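Side-chain contacts in pectinesterase (Aspergillus niger, PDB 5C1E), which catalyses hydrolysis of the methyl esters of pectin's galacturonan, releasing methanol, and probably takes part in maceration and soft-rotting of plant tissue: residues A[67-72]-A[173-178]; A[195-200]-A[255-260]. All blocks are in the same frame, centred on the assembly; numbering follows the deposited sequence.

Contact 1 of 2, residues A[67-72]-A[173-178]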
ATOM      1  N   SER A  67       9.428  -9.046 -11.166  1.00 16.88           N
ATOM      2  CA  SER A  67       9.700  -7.610 -11.283  1.00 17.89           C
ATOM      3  C   SER A  67       8.432  -6.750 -11.429  1.00 18.08           C
ATOM      4  O   SER A  67       8.492  -5.508 -11.342  1.00 18.04           O
ATOM      5  CB  SER A  67      10.648  -7.358 -12.470  1.00 18.76           C
ATOM      6  OG  SER A  67       9.940  -7.430 -13.703  1.00 19.10           O
ATOM      7  N   THR A  68       7.283  -7.399 -11.622  1.00 17.58           N
ATOM      8  CA  THR A  68       6.017  -6.717 -11.805  1.00 17.27           C
ATOM      9  C   THR A  68       4.935  -7.365 -10.938  1.00 16.71           C
ATOM     10  O   THR A  68       5.116  -8.474 -10.441  1.00 15.39           O
ATOM     11  CB  THR A  68       5.616  -6.767 -13.300  1.00 17.94           C
ATOM     12  OG1 THR A  68       4.387  -6.072 -13.509  1.00 18.38           O
ATOM     13  CG2 THR A  68       5.453  -8.217 -13.803  1.00 18.27           C
ATOM     14  N   TYR A  69       3.824  -6.654 -10.752  1.00 15.76           N
ATOM     15  CA  TYR A  69       2.596  -7.227 -10.177  1.00 15.65           C
ATOM     16  C   TYR A  69       1.694  -7.883 -11.263  1.00 16.44           C
ATOM     17  O   TYR A  69       0.753  -8.659 -10.945  1.00 15.67           O
ATOM     18  CB  TYR A  69       1.787  -6.145  -9.458  1.00 15.17           C
ATOM     19  CG  TYR A  69       1.282  -5.050 -10.372  1.00 15.88           C
ATOM     20  CD1 TYR A  69       0.086  -5.195 -11.070  1.00 15.82           C
ATOM     21  CD2 TYR A  69       1.962  -3.841 -10.493  1.00 16.26           C
ATOM     22  CE1 TYR A  69      -0.383  -4.193 -11.900  1.00 16.55           C
ATOM     23  CE2 TYR A  69       1.499  -2.830 -11.327  1.00 16.59           C
ATOM     24  CZ  TYR A  69       0.320  -3.012 -12.024  1.00 16.58           C
ATOM     25  OH  TYR A  69      -0.156  -2.020 -12.855  1.00 17.71           O
ATOM     26  N   LYS A  70       1.974  -7.585 -12.521  1.00 16.50           N
ATOM     27  CA  LYS A  70       1.014  -7.895 -13.600  1.00 17.81           C
ATOM     28  C   LYS A  70       0.768  -9.379 -13.857  1.00 16.64           C
ATOM     29  O   LYS A  70      -0.268  -9.740 -14.418  1.00 17.35           O
ATOM     30  CB  LYS A  70       1.411  -7.180 -14.890  1.00 19.58           C
ATOM     31  CG  LYS A  70       1.082  -5.695 -14.791  1.00 21.42           C
ATOM     32  CD  LYS A  70       1.618  -4.846 -15.923  1.00 23.75           C
ATOM     33  CE  LYS A  70       1.142  -3.409 -15.745  1.00 25.20           C
ATOM     34  NZ  LYS A  70       1.171  -2.655 -17.024  1.00 27.71           N
ATOM     35  N   ASP A  71       1.712 -10.224 -13.473  1.00 16.20           N
ATOM     36  CA  ASP A  71       1.609 -11.675 -13.672  1.00 16.01           C
ATOM     37  C   ASP A  71       1.284 -12.458 -12.404  1.00 15.75           C
ATOM     38  O   ASP A  71       1.394 -13.699 -12.392  1.00 16.18           O
ATOM     39  CB  ASP A  71       2.911 -12.214 -14.286  1.00 17.00           C
ATOM     40  CG  ASP A  71       3.227 -11.580 -15.631  1.00 18.26           C
ATOM     41  OD1 ASP A  71       2.284 -11.241 -16.363  1.00 19.53           O
ATOM     42  OD2 ASP A  71       4.409 -11.395 -15.953  1.00 18.35           O
ATOM     43  N   ASN A  72       0.865 -11.771 -11.335  1.00 15.02           N
ATOM     44  CA  ASN A  72       0.576 -12.470 -10.088  1.00 14.95           C
ATOM     45  C   ASN A  72      -0.562 -13.475 -10.329  1.00 15.18           C
ATOM     46  O   ASN A  72      -1.525 -13.196 -11.075  1.00 15.74           O
ATOM     47  CB  ASN A  72       0.177 -11.504  -8.977  1.00 14.85           C
ATOM     48  CG  ASN A  72       1.301 -10.606  -8.514  1.00 14.73           C
ATOM     49  OD1 ASN A  72       2.447 -10.763  -8.896  1.00 14.43           O
ATOM     50  ND2 ASN A  72       0.964  -9.665  -7.648  1.00 15.01           N
ATOM     51  N   GLU A 173       7.721   3.564  -7.960  1.00 18.07           N
ATOM     52  CA  GLU A 173       7.372   2.883  -9.209  1.00 19.43           C
ATOM     53  C   GLU A 173       6.085   2.053  -9.087  1.00 18.25           C
ATOM     54  O   GLU A 173       6.019   0.944  -9.603  1.00 17.88           O
ATOM     55  CB  GLU A 173       8.523   1.988  -9.666  1.00 21.10           C
ATOM     56  CG  GLU A 173       9.791   2.742 -10.018  1.00 23.72           C
ATOM     57  CD  GLU A 173      11.003   1.838 -10.265  1.00 27.33           C
ATOM     58  OE1 GLU A 173      10.890   0.590 -10.307  1.00 28.15           O
ATOM     59  OE2 GLU A 173      12.107   2.399 -10.413  1.00 32.14           O
ATOM     60  N   CYS A 174       5.074   2.606  -8.415  1.00 17.42           N
ATOM     61  CA  CYS A 174       3.790   1.944  -8.266  1.00 16.42           C
ATOM     62  C   CYS A 174       2.774   2.513  -9.234  1.00 16.49           C
ATOM     63  O   CYS A 174       2.854   3.689  -9.637  1.00 15.23           O
ATOM     64  CB  CYS A 174       3.250   2.109  -6.847  1.00 16.46           C
ATOM     65  SG  CYS A 174       4.206   1.266  -5.575  1.00 17.10           S
ATOM     66  N   ASP A 175       1.801   1.678  -9.585  1.00 16.27           N
ATOM     67  CA  ASP A 175       0.630   2.150 -10.295  1.00 17.34           C
ATOM     68  C   ASP A 175      -0.438   2.390  -9.254  1.00 16.84           C
ATOM     69  O   ASP A 175      -0.813   1.481  -8.518  1.00 15.92           O
ATOM     70  CB  ASP A 175       0.168   1.138 -11.356  1.00 18.40           C
ATOM     71  CG  ASP A 175       1.075   1.119 -12.591  1.00 20.12           C
ATOM     72  OD1 ASP A 175       1.694   2.148 -12.929  1.00 21.33           O
ATOM     73  OD2 ASP A 175       1.170   0.058 -13.225  1.00 21.21           O
ATOM     74  N   ILE A 176      -0.904   3.633  -9.180  1.00 16.33           N
ATOM     75  CA  ILE A 176      -1.916   4.030  -8.234  1.00 15.72           C
ATOM     76  C   ILE A 176      -3.157   4.326  -9.067  1.00 15.83           C
ATOM     77  O   ILE A 176      -3.168   5.260  -9.882  1.00 15.11           O
ATOM     78  CB  ILE A 176      -1.423   5.216  -7.393  1.00 16.28           C
ATOM     79  CG1 ILE A 176      -0.250   4.768  -6.523  1.00 15.98           C
ATOM     80  CG2 ILE A 176      -2.550   5.820  -6.573  1.00 16.08           C
ATOM     81  CD1 ILE A 176       0.518   5.892  -5.864  1.00 16.44           C
ATOM     82  N   VAL A 177      -4.178   3.492  -8.880  1.00 15.12           N
ATOM     83  CA  VAL A 177      -5.290   3.361  -9.819  1.00 15.33           C
ATOM     84  C   VAL A 177      -6.609   3.703  -9.138  1.00 15.53           C
ATOM     85  O   VAL A 177      -7.045   2.983  -8.253  1.00 14.94           O
ATOM     86  CB  VAL A 177      -5.361   1.930 -10.379  1.00 15.57           C
ATOM     87  CG1 VAL A 177      -6.458   1.807 -11.437  1.00 16.38           C
ATOM     88  CG2 VAL A 177      -4.004   1.514 -10.958  1.00 15.97           C
ATOM     89  N   SER A 178      -7.246   4.796  -9.549  1.00 15.66           N
ATOM     90  CA  SER A 178      -8.541   5.185  -8.983  1.00 15.71           C
ATOM     91  C   SER A 178      -9.702   4.525  -9.731  1.00 16.45           C
ATOM     92  O   SER A 178      -9.790   4.629 -10.969  1.00 16.86           O
ATOM     93  CB  SER A 178      -8.736   6.718  -9.007  1.00 16.30           C
ATOM     94  OG  SER A 178      -8.028   7.375  -7.970  1.00 16.23           O
TER
HETATM   95  O   HOH W   1       1.745   0.003 -15.812  1.00 35.97           O

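Contact 2 of 2, residues A[195-200]-A[255-260]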
ATOM      1  N   SER A 195       7.709  12.490  12.682  1.00 20.06           N
ATOM      2  CA  SER A 195       8.680  12.716  11.618  1.00 21.03           C
ATOM      3  C   SER A 195       8.288  12.034  10.304  1.00 20.33           C
ATOM      4  O   SER A 195       9.060  12.023   9.368  1.00 21.91           O
ATOM      5  CB  SER A 195      10.056  12.233  12.064  1.00 22.59           C
ATOM      6  OG  SER A 195      10.016  10.856  12.343  1.00 23.67           O
ATOM      7  N   GLY A 196       7.082  11.488  10.236  1.00 19.50           N
ATOM      8  CA  GLY A 196       6.645  10.739   9.076  1.00 18.92           C
ATOM      9  C   GLY A 196       6.249  11.544   7.850  1.00 17.57           C
ATOM     10  O   GLY A 196       5.895  12.718   7.938  1.00 17.32           O
ATOM     11  N   TRP A 197       6.354  10.886   6.700  1.00 16.92           N
ATOM     12  CA  TRP A 197       5.916  11.398   5.399  1.00 15.69           C
ATOM     13  C   TRP A 197       5.227  10.266   4.658  1.00 15.57           C
ATOM     14  O   TRP A 197       5.573   9.093   4.850  1.00 16.08           O
ATOM     15  CB  TRP A 197       7.095  11.791   4.494  1.00 16.05           C
ATOM     16  CG  TRP A 197       7.917  12.977   4.897  1.00 16.48           C
ATOM     17  CD1 TRP A 197       8.751  13.082   5.989  1.00 16.83           C
ATOM     18  CD2 TRP A 197       8.028  14.220   4.186  1.00 16.54           C
ATOM     19  NE1 TRP A 197       9.340  14.329   6.008  1.00 16.74           N
ATOM     20  CE2 TRP A 197       8.913  15.039   4.909  1.00 16.75           C
ATOM     21  CE3 TRP A 197       7.446  14.723   3.014  1.00 16.56           C
ATOM     22  CZ2 TRP A 197       9.223  16.340   4.500  1.00 17.17           C
ATOM     23  CZ3 TRP A 197       7.769  16.008   2.596  1.00 16.78           C
ATOM     24  CH2 TRP A 197       8.638  16.803   3.347  1.00 16.99           C
ATOM     25  N   TYR A 198       4.299  10.618   3.774  1.00 14.57           N
ATOM     26  CA  TYR A 198       4.064   9.807   2.578  1.00 14.80           C
ATOM     27  C   TYR A 198       4.895  10.420   1.450  1.00 15.12           C
ATOM     28  O   TYR A 198       4.789  11.636   1.170  1.00 15.04           O
ATOM     29  CB  TYR A 198       2.630   9.873   2.070  1.00 14.34           C
ATOM     30  CG  TYR A 198       1.518   9.249   2.903  1.00 14.33           C
ATOM     31  CD1 TYR A 198       1.640   9.018   4.281  1.00 14.45           C
ATOM     32  CD2 TYR A 198       0.292   8.974   2.298  1.00 14.14           C
ATOM     33  CE1 TYR A 198       0.594   8.464   5.010  1.00 14.07           C
ATOM     34  CE2 TYR A 198      -0.760   8.444   3.008  1.00 14.01           C
ATOM     35  CZ  TYR A 198      -0.618   8.194   4.354  1.00 13.65           C
ATOM     36  OH  TYR A 198      -1.688   7.681   5.007  1.00 13.22           O
ATOM     37  N   ALA A 199       5.638   9.575   0.762  1.00 14.90           N
ATOM     38  CA  ALA A 199       6.327   9.981  -0.459  1.00 15.37           C
ATOM     39  C   ALA A 199       5.870   9.077  -1.591  1.00 15.66           C
ATOM     40  O   ALA A 199       6.044   7.858  -1.530  1.00 15.58           O
ATOM     41  CB  ALA A 199       7.835   9.902  -0.280  1.00 15.50           C
ATOM     42  N   ILE A 200       5.291   9.683  -2.630  1.00 16.02           N
ATOM     43  CA  ILE A 200       4.886   8.946  -3.830  1.00 16.62           C
ATOM     44  C   ILE A 200       5.862   9.327  -4.941  1.00 16.34           C
ATOM     45  O   ILE A 200       5.850  10.462  -5.414  1.00 17.03           O
ATOM     46  CB  ILE A 200       3.420   9.243  -4.174  1.00 16.29           C
ATOM     47  CG1 ILE A 200       2.554   8.654  -3.063  1.00 17.47           C
ATOM     48  CG2 ILE A 200       3.052   8.658  -5.528  1.00 17.05           C
ATOM     49  CD1 ILE A 200       1.191   9.252  -2.965  1.00 18.20           C
ATOM     50  N   LEU A 255       0.817  19.448   5.089  1.00 14.08           N
ATOM     51  CA  LEU A 255       2.070  19.686   4.373  1.00 14.37           C
ATOM     52  C   LEU A 255       2.035  18.853   3.086  1.00 13.86           C
ATOM     53  O   LEU A 255       2.411  17.662   3.044  1.00 13.16           O
ATOM     54  CB  LEU A 255       3.275  19.326   5.241  1.00 15.43           C
ATOM     55  CG  LEU A 255       3.529  20.135   6.525  1.00 16.08           C
ATOM     56  CD1 LEU A 255       3.476  21.633   6.255  1.00 16.44           C
ATOM     57  CD2 LEU A 255       2.538  19.798   7.619  1.00 17.34           C
ATOM     58  N   TYR A 256       1.536  19.501   2.051  1.00 14.26           N
ATOM     59  CA  TYR A 256       1.284  18.891   0.750  1.00 14.87           C
ATOM     60  C   TYR A 256       2.174  19.489  -0.346  1.00 15.19           C
ATOM     61  O   TYR A 256       2.169  20.700  -0.590  1.00 14.86           O
ATOM     62  CB  TYR A 256      -0.175  19.111   0.393  1.00 14.79           C
ATOM     63  CG  TYR A 256      -1.195  18.258   1.130  1.00 14.71           C
ATOM     64  CD1 TYR A 256      -0.849  17.056   1.748  1.00 14.60           C
ATOM     65  CD2 TYR A 256      -2.538  18.659   1.182  1.00 14.82           C
ATOM     66  CE1 TYR A 256      -1.817  16.268   2.386  1.00 14.65           C
ATOM     67  CE2 TYR A 256      -3.502  17.894   1.816  1.00 14.26           C
ATOM     68  CZ  TYR A 256      -3.147  16.706   2.410  1.00 14.16           C
ATOM     69  OH  TYR A 256      -4.115  15.943   2.995  1.00 14.37           O
ATOM     70  N   TYR A 257       2.894  18.614  -1.041  1.00 15.77           N
ATOM     71  CA  TYR A 257       3.937  19.024  -1.965  1.00 15.89           C
ATOM     72  C   TYR A 257       3.841  18.293  -3.290  1.00 16.78           C
ATOM     73  O   TYR A 257       3.429  17.127  -3.353  1.00 16.70           O
ATOM     74  CB  TYR A 257       5.300  18.676  -1.398  1.00 16.45           C
ATOM     75  CG  TYR A 257       5.608  19.185  -0.016  1.00 15.89           C
ATOM     76  CD1 TYR A 257       6.164  20.437   0.161  1.00 16.43           C
ATOM     77  CD2 TYR A 257       5.386  18.401   1.106  1.00 15.45           C
ATOM     78  CE1 TYR A 257       6.506  20.900   1.413  1.00 16.15           C
ATOM     79  CE2 TYR A 257       5.725  18.851   2.369  1.00 15.53           C
ATOM     80  CZ  TYR A 257       6.266  20.103   2.522  1.00 16.33           C
ATOM     81  OH  TYR A 257       6.604  20.574   3.766  1.00 16.04           O
ATOM     82  N   GLU A 258       4.260  18.976  -4.346  1.00 16.87           N
ATOM     83  CA  GLU A 258       4.551  18.313  -5.611  1.00 17.94           C
ATOM     84  C   GLU A 258       5.928  18.723  -6.117  1.00 19.12           C
ATOM     85  O   GLU A 258       6.345  19.861  -5.930  1.00 19.35           O
ATOM     86  CB  GLU A 258       3.514  18.673  -6.639  1.00 17.77           C
ATOM     87  CG  GLU A 258       2.166  18.025  -6.416  1.00 18.34           C
ATOM     88  CD  GLU A 258       1.157  18.567  -7.400  1.00 18.39           C
ATOM     89  OE1 GLU A 258       1.017  17.948  -8.476  1.00 18.87           O
ATOM     90  OE2 GLU A 258       0.551  19.624  -7.116  1.00 18.37           O
ATOM     91  N   TYR A 259       6.646  17.799  -6.745  1.00 20.82           N
ATOM     92  CA  TYR A 259       7.960  18.124  -7.287  1.00 22.27           C
ATOM     93  C   TYR A 259       8.243  17.322  -8.547  1.00 22.05           C
ATOM     94  O   TYR A 259       8.340  16.098  -8.497  1.00 20.81           O
ATOM     95  CB  TYR A 259       9.080  17.878  -6.268  1.00 24.11           C
ATOM     96  CG  TYR A 259      10.417  18.324  -6.815  1.00 27.31           C
ATOM     97  CD1 TYR A 259      10.789  19.667  -6.771  1.00 29.70           C
ATOM     98  CD2 TYR A 259      11.280  17.423  -7.431  1.00 29.75           C
ATOM     99  CE1 TYR A 259      11.991  20.097  -7.304  1.00 32.44           C
ATOM    100  CE2 TYR A 259      12.484  17.845  -7.970  1.00 32.40           C
ATOM    101  CZ  TYR A 259      12.831  19.187  -7.902  1.00 33.83           C
ATOM    102  OH  TYR A 259      14.027  19.629  -8.421  1.00 37.13           O
ATOM    103  N   ASN A 260       8.389  18.029  -9.667  1.00 22.30           N
ATOM    104  CA  ASN A 260       8.802  17.417 -10.933  1.00 22.07           C
ATOM    105  C   ASN A 260       7.859  16.304 -11.419  1.00 21.43           C
ATOM    106  O   ASN A 260       8.312  15.247 -11.850  1.00 21.84           O
ATOM    107  CB  ASN A 260      10.243  16.871 -10.821  1.00 23.55           C
ATOM    108  CG  ASN A 260      10.823  16.488 -12.178  1.00 25.61           C
ATOM    109  OD1 ASN A 260      10.643  17.213 -13.154  1.00 25.89           O
ATOM    110  ND2 ASN A 260      11.465  15.321 -12.254  1.00 27.46           N
TER

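Contact 1 of 2, residues A[67-72]-A[173-178]
A very short hydrogen bond joins the two segments: the phenol OH of Tyr-69 donates to OD2 of Asp-175 across only 2.5 Å. OD2 of Asp-175 lies at the edge of the Tyr-69 ring, in its plane, 3.4 Å from CZ and 3.5 Å from CE2. The carboxylate itself is turned 86° from the ring plane, the two side chains approach at about a right angle, and the acid meets the phenol mainly through OD2. OD2 of Asp-175 takes a second bond from a water, 2.7 Å away, that also accepts from NZ of Lys-70 at 3.0 Å. The ammonium group thus reaches the acid through water, NZ and OD2 being 4.7 Å apart; its positive charge would probably help stabilise the negative one. Lys-70 further lays its CG over one face of the Tyr-69 ring, 3.5 Å above the plane and offset toward the rim, while Met-155 touches the same tyrosine from the neighbouring strand 155-158. With chi1 at 64°, Tyr-69 holds its CG between the backbone N and the carbonyl carbon and sends the phenol toward the strand. Two successive turns shape the loop: OG1 of Thr-68 accepts from the backbone N of Lys-70 in an ST turn, and a type I turn runs from Tyr-69 to Asn-72. Beyond it, ND2 of Asn-72 is bonded to OD1 of Asn-107 and O of Gly-132. Asp-175 sits on strand 175-178, separated in its parallel sheet from strand 74-78, which follows the loop, by three intervening strands. A connecting loop that leans along the stacked coils and reaches several turns further on fits the right-handed parallel beta-helix of the pectinesterase family.

Contact 2 of 2, residues A[195-200]-A[255-260]
Trp-197 and Tyr-257 meet as two nearly parallel rings slid well past one another. Their planes differ by 27° and the centroid of the indole six-membered ring is 5.4 Å from that of the phenol, so the rings barely overlap. The touching parts are the benzo end of the indole and one flank of the phenol: CZ3 of Trp-197 comes to 3.5 Å from CE2 of Tyr-257, and CH2 of Trp-197 to 3.7 Å from the same CE2. Although the planes are similar, the side chains run at about a right angle to each other. The CB of Tyr-257 already points toward the tryptophan segment, and CG beside the backbone N (chi1 -54°) carries the ring on to the indole. In the parallel beta-helix, strand 228-232 lies between strands 198-201 and 255-259 of one sheet, and the aromatic pair bridges over it, Tyr-257 touching Ile-230 and Trp-197 making a cation-pi contact with Arg-228. The helix 283-287 packs against the indole through Thr-285 and Val-286, while Thr-275 and Ile-277 meet the largely buried phenol.

Overall arrangement
Contact 1 lies on the surface, whereas contact 2 is partly buried beneath later parts of the chain. They share no strand: contact 1 ties a loop to the sheet containing strand 175-178, and contact 2 spans two strands of the ten-stranded sheet, near its end at strand 255-259. The chemistry follows: a carboxylate, a phenol hydroxyl, a lysine and a water in the first, aromatic carbon against aromatic carbon in the second. Their centres are about 21 Å apart, yet the segments touch through buried side chains, where CD1 of Ile-176 packs 3.8 Å from CG2 of Ile-200, linking strands of two different sheets.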